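Local structure of glycoside Hydrolase (Bacteroides uniformis, 5T9X) at residues F209-L217 and S237-R248; Y257-E265 and G290-D298. The protein is a family 16 glycoside hydrolase that probably cleaves agarose or a related red-algal galactan in a gut bacterium's polysaccharide-degrading pathway. All blocks are in the same frame, centred on the assembly; numbering follows the deposited sequence.

Both contacts lie where the chain passes between the two stacked sheets of a GH16-type jelly-roll sandwich: interaction 1 is within one sheet and the loop leaving it, and interaction 2 joins a hairpin tip of the other sheet to the loop that leads back. Interaction 1 comes first and ties off the base of the hairpin of strands 215-224 and 227-239, just before strand 252-260. Interaction 2 opens only afterwards, at the turn between strands 252-260 and 263-268, and returns through residues 290-298 to strand 298-304. Their centres lie 24 Å apart and their nearest atoms about 8 Å apart, so they do not touch; strand 252-260 follows interaction 1 and ends in interaction 2.

Interaction 1: residues F209-L217 and S237-R248; sequences FYGPDRIHL and SWYKDVNGTIWR
The open end of the beta hairpin of strands 215-224 and 227-239 is closed here by antiparallel pairing of Ile215 with Tyr239 and of His216 with Trp238. Ile215 and Tyr239 form the hydrogen-bonded pair, Tyr239 N giving to Ile215 O at 2.8 Å, and Leu217 N bonds Ser237 O one step further on. On the side of His216 and Trp238 the indole is sandwiched. Tyr210 lies face to face with its five-membered ring, centroids 3.8 Å apart and planes at 12°, while His216 covers the opposite face in an offset stack, its CD2 3.3 Å from Trp238 CE2. The imidazole reaches that face with CG anti to its backbone N (chi1 -165°), and its ND1 is held by Glu194, the last acid of what looks like the GH16 E-x-D-x-x-E signature. A leucine in place of Trp238 has no flat ring to offer, and Tyr210 and His216 would probably be left without their shared stacking partner, the tyrosine ring less firmly fixed in its rotation.

Arg214 bends at chi2 so that its NH1, at the guanidinium edge, bonds Trp238 O at 3.0 Å; Lys240 CE lies over one guanidinium face and Tyr210 CE1 over the other. Beyond the strands, Pro212 O receives Trp247 N at 3.3 Å and also a water that accepts from Arg248 N. The Trp247 indole gives a weak bond from NE1 to Asp213 O (3.2 Å), and Ile215 lies across its face, CG1 3.6 Å from the centroid of the five-membered ring. From this end the fold changes sheets: Trp247 meets His252 edge-to-face, and Leu217 packs on Val254, Tyr266 and Val273, which belong to strands 252-260, 263-268 and 271-277 of the facing sheet.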
loop_
_atom_site.group_PDB
_atom_site.type_symbol
_atom_site.label_atom_id
_atom_site.label_comp_id
_atom_site.label_asym_id
_atom_site.label_seq_id
_atom_site.Cartn_x
_atom_site.Cartn_y
_atom_site.Cartn_z
ATOM N N PHE A 209 9.474 13.419 -11.319
ATOM C CA PHE A 209 8.895 12.274 -10.611
ATOM C C PHE A 209 7.487 11.959 -11.124
ATOM O O PHE A 209 6.807 12.810 -11.701
ATOM C CB PHE A 209 8.872 12.525 -9.109
ATOM C CG PHE A 209 10.232 12.525 -8.475
ATOM C CD1 PHE A 209 10.707 11.408 -7.816
ATOM C CD2 PHE A 209 11.050 13.650 -8.552
ATOM C CE1 PHE A 209 11.975 11.408 -7.237
ATOM C CE2 PHE A 209 12.314 13.666 -7.972
ATOM C CZ PHE A 209 12.780 12.543 -7.311
ATOM N N TYR A 210 7.060 10.718 -10.930
ATOM C CA TYR A 210 5.704 10.304 -11.316
ATOM C C TYR A 210 4.679 11.047 -10.445
ATOM O O TYR A 210 4.854 11.207 -9.223
ATOM C CB TYR A 210 5.537 8.767 -11.244
ATOM C CG TYR A 210 6.182 7.996 -12.409
ATOM C CD1 TYR A 210 5.644 8.051 -13.696
ATOM C CD2 TYR A 210 7.302 7.207 -12.223
ATOM C CE1 TYR A 210 6.206 7.335 -14.759
ATOM C CE2 TYR A 210 7.878 6.497 -13.271
ATOM C CZ TYR A 210 7.331 6.560 -14.545
ATOM O OH TYR A 210 7.904 5.867 -15.608
ATOM N N GLY A 211 3.627 11.519 -11.107
ATOM C CA GLY A 211 2.673 12.458 -10.517
ATOM C C GLY A 211 1.364 11.851 -10.035
ATOM O O GLY A 211 1.229 10.633 -9.946
ATOM N N PRO A 212 0.376 12.713 -9.741
ATOM C CA PRO A 212 -0.868 12.300 -9.120
ATOM C C PRO A 212 -1.889 11.687 -10.072
ATOM O O PRO A 212 -3.008 11.379 -9.645
ATOM C CB PRO A 212 -1.390 13.614 -8.529
ATOM C CG PRO A 212 -0.909 14.656 -9.477
ATOM C CD PRO A 212 0.449 14.183 -9.900
ATOM N N ASP A 213 -1.523 11.550 -11.345
ATOM C CA ASP A 213 -2.271 10.746 -12.320
ATOM C C ASP A 213 -1.825 9.261 -12.368
ATOM O O ASP A 213 -2.341 8.484 -13.205
ATOM C CB ASP A 213 -2.171 11.376 -13.724
ATOM C CG ASP A 213 -0.742 11.362 -14.297
ATOM O OD1 ASP A 213 0.273 11.466 -13.536
ATOM O OD2 ASP A 213 -0.626 11.284 -15.541
ATOM N N ARG A 214 -0.896 8.869 -11.484
ATOM C CA ARG A 214 -0.332 7.507 -11.486
ATOM C C ARG A 214 -0.574 6.759 -10.198
ATOM O O ARG A 214 -0.527 7.326 -9.091
ATOM C CB ARG A 214 1.187 7.501 -11.704
ATOM C CG ARG A 214 1.665 8.228 -12.934
ATOM C CD ARG A 214 1.641 7.395 -14.188
ATOM N NE ARG A 214 2.135 8.213 -15.288
ATOM C CZ ARG A 214 2.747 7.766 -16.384
ATOM N NH1 ARG A 214 2.956 6.466 -16.592
ATOM N NH2 ARG A 214 3.156 8.646 -17.305
ATOM N N ILE A 215 -0.779 5.460 -10.369
ATOM C CA ILE A 215 -0.672 4.490 -9.281
ATOM C C ILE A 215 0.419 3.497 -9.691
ATOM O O ILE A 215 0.409 3.004 -10.806
ATOM C CB ILE A 215 -1.985 3.732 -9.070
ATOM C CG1 ILE A 215 -3.157 4.698 -8.930
ATOM C CG2 ILE A 215 -1.900 2.858 -7.812
ATOM C CD1 ILE A 215 -4.490 3.993 -9.067
ATOM N N HIS A 216 1.351 3.224 -8.784
ATOM C CA HIS A 216 2.366 2.187 -8.981
ATOM C C HIS A 216 1.805 0.830 -8.597
ATOM O O HIS A 216 1.475 0.610 -7.447
ATOM C CB HIS A 216 3.593 2.497 -8.121
ATOM C CG HIS A 216 4.810 1.713 -8.490
ATOM N ND1 HIS A 216 5.730 1.295 -7.553
ATOM C CD2 HIS A 216 5.266 1.277 -9.685
ATOM C CE1 HIS A 216 6.702 0.630 -8.156
ATOM N NE2 HIS A 216 6.444 0.607 -9.449
ATOM N N LEU A 217 1.701 -0.051 -9.582
ATOM C CA LEU A 217 1.240 -1.413 -9.426
ATOM C C LEU A 217 2.453 -2.324 -9.621
ATOM O O LEU A 217 2.956 -2.481 -10.735
ATOM C CB LEU A 217 0.216 -1.728 -10.491
ATOM C CG LEU A 217 -0.957 -0.772 -10.596
ATOM C CD1 LEU A 217 -1.731 -1.065 -11.861
ATOM C CD2 LEU A 217 -1.884 -0.875 -9.382
ATOM N N SER A 237 3.732 -0.520 -15.246
ATOM C CA SER A 237 3.827 -0.558 -13.801
ATOM C C SER A 237 3.430 0.748 -13.168
ATOM O O SER A 237 3.043 0.750 -12.014
ATOM C CB SER A 237 5.225 -0.970 -13.341
ATOM O OG SER A 237 6.229 -0.102 -13.815
ATOM N N TRP A 238 3.534 1.858 -13.899
ATOM C CA TRP A 238 3.008 3.140 -13.414
ATOM C C TRP A 238 1.721 3.465 -14.162
ATOM O O TRP A 238 1.757 4.051 -15.237
ATOM C CB TRP A 238 4.041 4.262 -13.511
ATOM C CG TRP A 238 5.159 4.098 -12.540
ATOM C CD1 TRP A 238 6.272 3.368 -12.732
ATOM C CD2 TRP A 238 5.249 4.636 -11.225
ATOM N NE1 TRP A 238 7.085 3.435 -11.622
ATOM C CE2 TRP A 238 6.472 4.197 -10.679
ATOM C CE3 TRP A 238 4.421 5.442 -10.457
ATOM C CZ2 TRP A 238 6.900 4.544 -9.407
ATOM C CZ3 TRP A 238 4.832 5.793 -9.187
ATOM C CH2 TRP A 238 6.074 5.344 -8.670
ATOM N N TYR A 239 0.598 3.062 -13.553
ATOM C CA TYR A 239 -0.702 3.074 -14.182
ATOM C C TYR A 239 -1.300 4.460 -14.265
ATOM O O TYR A 239 -1.433 5.149 -13.279
ATOM C CB TYR A 239 -1.701 2.156 -13.447
ATOM C CG TYR A 239 -3.031 2.128 -14.143
ATOM C CD1 TYR A 239 -3.140 1.586 -15.422
ATOM C CD2 TYR A 239 -4.155 2.711 -13.573
ATOM C CE1 TYR A 239 -4.344 1.600 -16.116
ATOM C CE2 TYR A 239 -5.373 2.733 -14.243
ATOM C CZ TYR A 239 -5.463 2.176 -15.528
ATOM O OH TYR A 239 -6.661 2.174 -16.214
ATOM N N LYS A 240 -1.702 4.811 -15.471
ATOM C CA LYS A 240 -2.383 6.057 -15.794
ATOM C C LYS A 240 -3.584 5.607 -16.593
ATOM O O LYS A 240 -3.420 4.751 -17.453
ATOM C CB LYS A 240 -1.449 6.853 -16.694
ATOM C CG LYS A 240 -1.740 8.315 -16.871
ATOM C CD LYS A 240 -1.211 8.820 -18.224
ATOM C CE LYS A 240 0.277 8.529 -18.437
ATOM N NZ LYS A 240 0.804 8.593 -19.838
ATOM N N ASP A 241 -4.781 6.113 -16.301
ATOM C CA ASP A 241 -5.932 5.840 -17.200
ATOM C C ASP A 241 -6.029 6.853 -18.341
ATOM O O ASP A 241 -5.362 7.907 -18.339
ATOM C CB ASP A 241 -7.286 5.611 -16.465
ATOM C CG ASP A 241 -7.928 6.886 -15.875
ATOM O OD1 ASP A 241 -7.415 8.043 -16.029
ATOM O OD2 ASP A 241 -8.980 6.682 -15.201
ATOM N N VAL A 242 -6.846 6.494 -19.316
ATOM C CA VAL A 242 -6.988 7.281 -20.535
ATOM C C VAL A 242 -7.529 8.713 -20.322
ATOM O O VAL A 242 -7.159 9.607 -21.058
ATOM C CB VAL A 242 -7.789 6.501 -21.603
ATOM C CG1 VAL A 242 -9.156 6.064 -21.062
ATOM C CG2 VAL A 242 -7.905 7.335 -22.875
ATOM N N ASN A 243 -8.328 8.922 -19.276
ATOM C CA ASN A 243 -8.924 10.237 -18.945
ATOM C C ASN A 243 -8.034 11.151 -18.139
ATOM O O ASN A 243 -8.409 12.273 -17.903
ATOM C CB ASN A 243 -10.210 10.062 -18.127
ATOM C CG ASN A 243 -11.166 9.066 -18.756
ATOM O OD1 ASN A 243 -11.123 7.859 -18.443
ATOM N ND2 ASN A 243 -12.005 9.547 -19.683
ATOM N N GLY A 244 -6.884 10.664 -17.684
ATOM C CA GLY A 244 -6.025 11.416 -16.778
ATOM C C GLY A 244 -6.594 11.578 -15.375
ATOM O O GLY A 244 -6.376 12.609 -14.752
ATOM N N THR A 245 -7.300 10.570 -14.863
ATOM C CA THR A 245 -7.839 10.640 -13.510
ATOM C C THR A 245 -6.762 10.960 -12.459
ATOM O O THR A 245 -5.712 10.295 -12.381
ATOM C CB THR A 245 -8.499 9.320 -13.106
ATOM O OG1 THR A 245 -9.491 9.000 -14.066
ATOM C CG2 THR A 245 -9.160 9.422 -11.740
ATOM N N ILE A 246 -7.050 11.985 -11.667
ATOM C CA ILE A 246 -6.244 12.392 -10.545
ATOM C C ILE A 246 -6.799 11.652 -9.334
ATOM O O ILE A 246 -7.803 12.094 -8.754
ATOM C CB ILE A 246 -6.342 13.928 -10.312
ATOM C CG1 ILE A 246 -6.062 14.723 -11.620
ATOM C CG2 ILE A 246 -5.451 14.385 -9.149
ATOM C CD1 ILE A 246 -4.787 14.346 -12.353
ATOM N N TRP A 247 -6.111 10.579 -8.923
ATOM C CA TRP A 247 -6.629 9.608 -7.942
ATOM C C TRP A 247 -6.906 10.187 -6.521
ATOM O O TRP A 247 -7.855 9.783 -5.857
ATOM C CB TRP A 247 -5.698 8.364 -7.878
ATOM C CG TRP A 247 -5.437 7.762 -9.249
ATOM C CD1 TRP A 247 -4.308 7.912 -10.005
ATOM C CD2 TRP A 247 -6.346 6.980 -10.044
ATOM N NE1 TRP A 247 -4.444 7.257 -11.204
ATOM C CE2 TRP A 247 -5.687 6.683 -11.261
ATOM C CE3 TRP A 247 -7.627 6.485 -9.837
ATOM C CZ2 TRP A 247 -6.279 5.915 -12.270
ATOM C CZ3 TRP A 247 -8.217 5.720 -10.831
ATOM C CH2 TRP A 247 -7.541 5.443 -12.036
ATOM N N ARG A 248 -6.051 11.098 -6.071
ATOM C CA ARG A 248 -6.262 11.983 -4.906
ATOM C C ARG A 248 -7.704 12.505 -4.675
ATOM O O ARG A 248 -8.146 12.697 -3.539
ATOM C CB ARG A 248 -5.337 13.202 -5.111
ATOM C CG ARG A 248 -5.730 14.485 -4.383
ATOM C CD ARG A 248 -5.701 15.679 -5.299
ATOM N NE ARG A 248 -4.336 15.927 -5.683
ATOM C CZ ARG A 248 -3.940 16.778 -6.618
ATOM N NH1 ARG A 248 -4.794 17.502 -7.318
ATOM N NH2 ARG A 248 -2.641 16.888 -6.844
HETATM O O HOH W 1 -3.362 11.162 -6.857
HETATM O O HOH W 2 -4.853 8.662 -14.329
#

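Interaction 2: residues Y257-E265 and G290-D298; sequences YWKDPFNLE and GTGLSKEMD
Pro261 and Leu293 make the backbone link: Leu293 N bonds Pro261 O at 2.9 Å, in the carbonyl plane and on a lone pair. A second hydrogen bond comes from a side chain, Trp258 NE1 to Leu293 O at 3.2 Å. The oxygen lies in the indole plane, but the nitrogen stands above the carbonyl plane, 39° out of it. A chi1 of -180° swings the Trp258 indole away from the strand's own N and out to this oxygen, and the far edge of the same ring brings CH2 to 3.2 Å from Lys295 O. The contact sits at the tip of the hairpin of strands 252-260 and 263-268, where a type I turn from Asp260 to Asn263 is braced by an Asx turn: Asp260 OD1 accepts from Phe262 N and also from Asn263 ND2. Among the apolar contacts, Leu264 CD1 meets Leu293 CD1 at 3.6 Å, and Met297 approaches the Trp258 six-membered ring obliquely with its sulfur. The Phe262 ring turns an edge to Gly290 O, CZ 3.4 Å away, with Gly292 CA off-centre over the ring. Ile190 of strand 188-195 touches Trp258, Leu264 and Met297 from the opposing sheet.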
loop_
_atom_site.group_PDB
_atom_site.type_symbol
_atom_site.label_atom_id
_atom_site.label_comp_id
_atom_site.label_asym_id
_atom_site.label_seq_id
_atom_site.Cartn_x
_atom_site.Cartn_y
_atom_site.Cartn_z
ATOM N N TYR A 257 -5.538 -9.783 -7.709
ATOM C CA TYR A 257 -5.751 -11.194 -7.666
ATOM C C TYR A 257 -4.373 -11.856 -7.740
ATOM O O TYR A 257 -3.728 -11.886 -8.792
ATOM C CB TYR A 257 -6.650 -11.635 -8.818
ATOM C CG TYR A 257 -7.076 -13.093 -8.822
ATOM C CD1 TYR A 257 -6.995 -13.885 -7.687
ATOM C CD2 TYR A 257 -7.623 -13.650 -9.951
ATOM C CE1 TYR A 257 -7.393 -15.209 -7.704
ATOM C CE2 TYR A 257 -8.029 -14.981 -9.976
ATOM C CZ TYR A 257 -7.913 -15.745 -8.843
ATOM O OH TYR A 257 -8.300 -17.063 -8.816
ATOM N N TRP A 258 -3.929 -12.310 -6.575
ATOM C CA TRP A 258 -2.764 -13.136 -6.438
ATOM C C TRP A 258 -3.243 -14.548 -6.693
ATOM O O TRP A 258 -3.713 -15.235 -5.784
ATOM C CB TRP A 258 -2.203 -12.979 -5.015
ATOM C CG TRP A 258 -0.993 -13.760 -4.715
ATOM C CD1 TRP A 258 -0.199 -14.440 -5.596
ATOM C CD2 TRP A 258 -0.389 -13.906 -3.446
ATOM N NE1 TRP A 258 0.830 -15.038 -4.931
ATOM C CE2 TRP A 258 0.748 -14.710 -3.611
ATOM C CE3 TRP A 258 -0.697 -13.431 -2.175
ATOM C CZ2 TRP A 258 1.548 -15.072 -2.564
ATOM C CZ3 TRP A 258 0.099 -13.778 -1.130
ATOM C CH2 TRP A 258 1.209 -14.589 -1.321
ATOM N N LYS A 259 -3.105 -14.994 -7.925
ATOM C CA LYS A 259 -3.733 -16.228 -8.354
ATOM C C LYS A 259 -2.868 -17.471 -8.065
ATOM O O LYS A 259 -3.359 -18.485 -7.603
ATOM C CB LYS A 259 -4.083 -16.094 -9.840
ATOM C CG LYS A 259 -4.763 -17.295 -10.419
ATOM C CD LYS A 259 -5.270 -17.014 -11.825
ATOM C CE LYS A 259 -5.692 -18.348 -12.443
ATOM N NZ LYS A 259 -6.386 -18.144 -13.734
ATOM N N ASP A 260 -1.590 -17.400 -8.388
ATOM C CA ASP A 260 -0.629 -18.452 -8.075
ATOM C C ASP A 260 0.764 -17.791 -8.021
ATOM O O ASP A 260 0.850 -16.582 -8.174
ATOM C CB ASP A 260 -0.768 -19.607 -9.071
ATOM C CG ASP A 260 -0.418 -19.218 -10.470
ATOM O OD1 ASP A 260 0.640 -18.595 -10.681
ATOM O OD2 ASP A 260 -1.197 -19.559 -11.387
ATOM N N PRO A 261 1.849 -18.554 -7.796
ATOM C CA PRO A 261 3.136 -17.839 -7.648
ATOM C C PRO A 261 3.708 -17.135 -8.880
ATOM O O PRO A 261 4.664 -16.375 -8.732
ATOM C CB PRO A 261 4.097 -18.937 -7.168
ATOM C CG PRO A 261 3.211 -19.979 -6.558
ATOM C CD PRO A 261 1.995 -19.981 -7.442
ATOM N N PHE A 262 3.131 -17.374 -10.057
ATOM C CA PHE A 262 3.516 -16.691 -11.280
ATOM C C PHE A 262 2.387 -15.904 -11.948
ATOM O O PHE A 262 2.487 -15.604 -13.120
ATOM C CB PHE A 262 4.141 -17.717 -12.235
ATOM C CG PHE A 262 5.410 -18.306 -11.697
ATOM C CD1 PHE A 262 6.582 -17.581 -11.728
ATOM C CD2 PHE A 262 5.410 -19.549 -11.062
ATOM C CE1 PHE A 262 7.753 -18.081 -11.179
ATOM C CE2 PHE A 262 6.574 -20.064 -10.511
ATOM C CZ PHE A 262 7.749 -19.326 -10.577
ATOM N N ASN A 263 1.334 -15.541 -11.206
ATOM C CA ASN A 263 0.231 -14.774 -11.764
ATOM C C ASN A 263 -0.384 -13.792 -10.780
ATOM O O ASN A 263 -0.978 -14.191 -9.785
ATOM C CB ASN A 263 -0.851 -15.690 -12.320
ATOM C CG ASN A 263 -0.447 -16.329 -13.652
ATOM O OD1 ASN A 263 -0.443 -15.676 -14.711
ATOM N ND2 ASN A 263 -0.060 -17.612 -13.596
ATOM N N LEU A 264 -0.190 -12.513 -11.087
ATOM C CA LEU A 264 -0.920 -11.403 -10.492
ATOM C C LEU A 264 -1.758 -10.699 -11.548
ATOM O O LEU A 264 -1.351 -10.619 -12.703
ATOM C CB LEU A 264 0.036 -10.367 -9.890
ATOM C CG LEU A 264 1.078 -10.958 -8.969
ATOM C CD1 LEU A 264 2.153 -9.930 -8.621
ATOM C CD2 LEU A 264 0.421 -11.530 -7.729
ATOM N N GLU A 265 -2.922 -10.194 -11.138
ATOM C CA GLU A 265 -3.802 -9.350 -11.978
ATOM C C GLU A 265 -4.220 -8.189 -11.106
ATOM O O GLU A 265 -4.644 -8.416 -9.964
ATOM C CB GLU A 265 -5.030 -10.117 -12.480
ATOM C CG GLU A 265 -4.738 -11.058 -13.654
ATOM C CD GLU A 265 -5.925 -11.955 -14.096
ATOM O OE1 GLU A 265 -7.037 -11.852 -13.520
ATOM O OE2 GLU A 265 -5.747 -12.779 -15.038
ATOM N N GLY A 290 12.952 -20.392 -8.183
ATOM C CA GLY A 290 11.825 -21.021 -8.884
ATOM C C GLY A 290 10.491 -21.125 -8.143
ATOM O O GLY A 290 9.490 -21.554 -8.741
ATOM N N THR A 291 10.443 -20.784 -6.850
ATOM C CA THR A 291 9.168 -20.885 -6.110
ATOM C C THR A 291 8.115 -19.882 -6.594
ATOM O O THR A 291 6.944 -20.181 -6.507
ATOM C CB THR A 291 9.311 -20.702 -4.577
ATOM O OG1 THR A 291 9.836 -19.402 -4.286
ATOM C CG2 THR A 291 10.202 -21.758 -3.974
ATOM N N GLY A 292 8.551 -18.715 -7.105
ATOM C CA GLY A 292 7.676 -17.592 -7.388
ATOM C C GLY A 292 7.186 -16.939 -6.113
ATOM O O GLY A 292 7.802 -17.097 -5.024
ATOM N N LEU A 293 6.102 -16.182 -6.256
ATOM C CA LEU A 293 5.441 -15.542 -5.130
ATOM C C LEU A 293 4.597 -16.580 -4.398
ATOM O O LEU A 293 3.442 -16.810 -4.739
ATOM C CB LEU A 293 4.556 -14.387 -5.589
ATOM C CG LEU A 293 5.323 -13.211 -6.217
ATOM C CD1 LEU A 293 4.376 -12.275 -6.977
ATOM C CD2 LEU A 293 6.103 -12.465 -5.152
ATOM N N SER A 294 5.197 -17.171 -3.376
ATOM C CA SER A 294 4.700 -18.370 -2.756
ATOM C C SER A 294 4.543 -18.265 -1.254
ATOM O O SER A 294 3.958 -19.138 -0.649
ATOM C CB SER A 294 5.681 -19.501 -3.065
ATOM O OG SER A 294 6.997 -19.141 -2.614
ATOM N N LYS A 295 5.066 -17.234 -0.625
ATOM C CA LYS A 295 5.107 -17.212 0.848
ATOM C C LYS A 295 3.956 -16.386 1.324
ATOM O O LYS A 295 3.603 -15.409 0.684
ATOM C CB LYS A 295 6.408 -16.607 1.347
ATOM C CG LYS A 295 7.602 -17.414 0.923
ATOM C CD LYS A 295 8.850 -16.777 1.450
ATOM C CE LYS A 295 10.112 -17.466 0.938
ATOM N NZ LYS A 295 11.323 -16.717 1.404
ATOM N N GLU A 296 3.358 -16.770 2.429
ATOM C CA GLU A 296 2.212 -16.031 2.927
ATOM C C GLU A 296 2.625 -14.631 3.407
ATOM O O GLU A 296 3.753 -14.420 3.850
ATOM C CB GLU A 296 1.455 -16.842 4.001
ATOM C CG GLU A 296 2.235 -17.217 5.250
ATOM C CD GLU A 296 1.388 -17.963 6.281
ATOM O OE1 GLU A 296 0.557 -18.817 5.849
ATOM O OE2 GLU A 296 1.573 -17.700 7.515
ATOM N N MET A 297 1.724 -13.667 3.295
ATOM C CA MET A 297 2.092 -12.287 3.569
ATOM C C MET A 297 1.166 -11.573 4.559
ATOM O O MET A 297 -0.035 -11.833 4.629
ATOM C CB MET A 297 2.144 -11.506 2.256
ATOM C CG MET A 297 3.173 -12.002 1.262
ATOM S SD MET A 297 3.071 -11.097 -0.287
ATOM C CE MET A 297 4.090 -12.113 -1.358
ATOM N N ASP A 298 1.784 -10.680 5.332
ATOM C CA ASP A 298 1.092 -9.703 6.143
ATOM C C ASP A 298 0.577 -8.626 5.212
ATOM O O ASP A 298 1.226 -8.308 4.207
ATOM C CB ASP A 298 2.057 -9.059 7.128
ATOM C CG ASP A 298 2.640 -10.053 8.114
ATOM O OD1 ASP A 298 1.889 -10.947 8.542
ATOM O OD2 ASP A 298 3.838 -9.943 8.482
#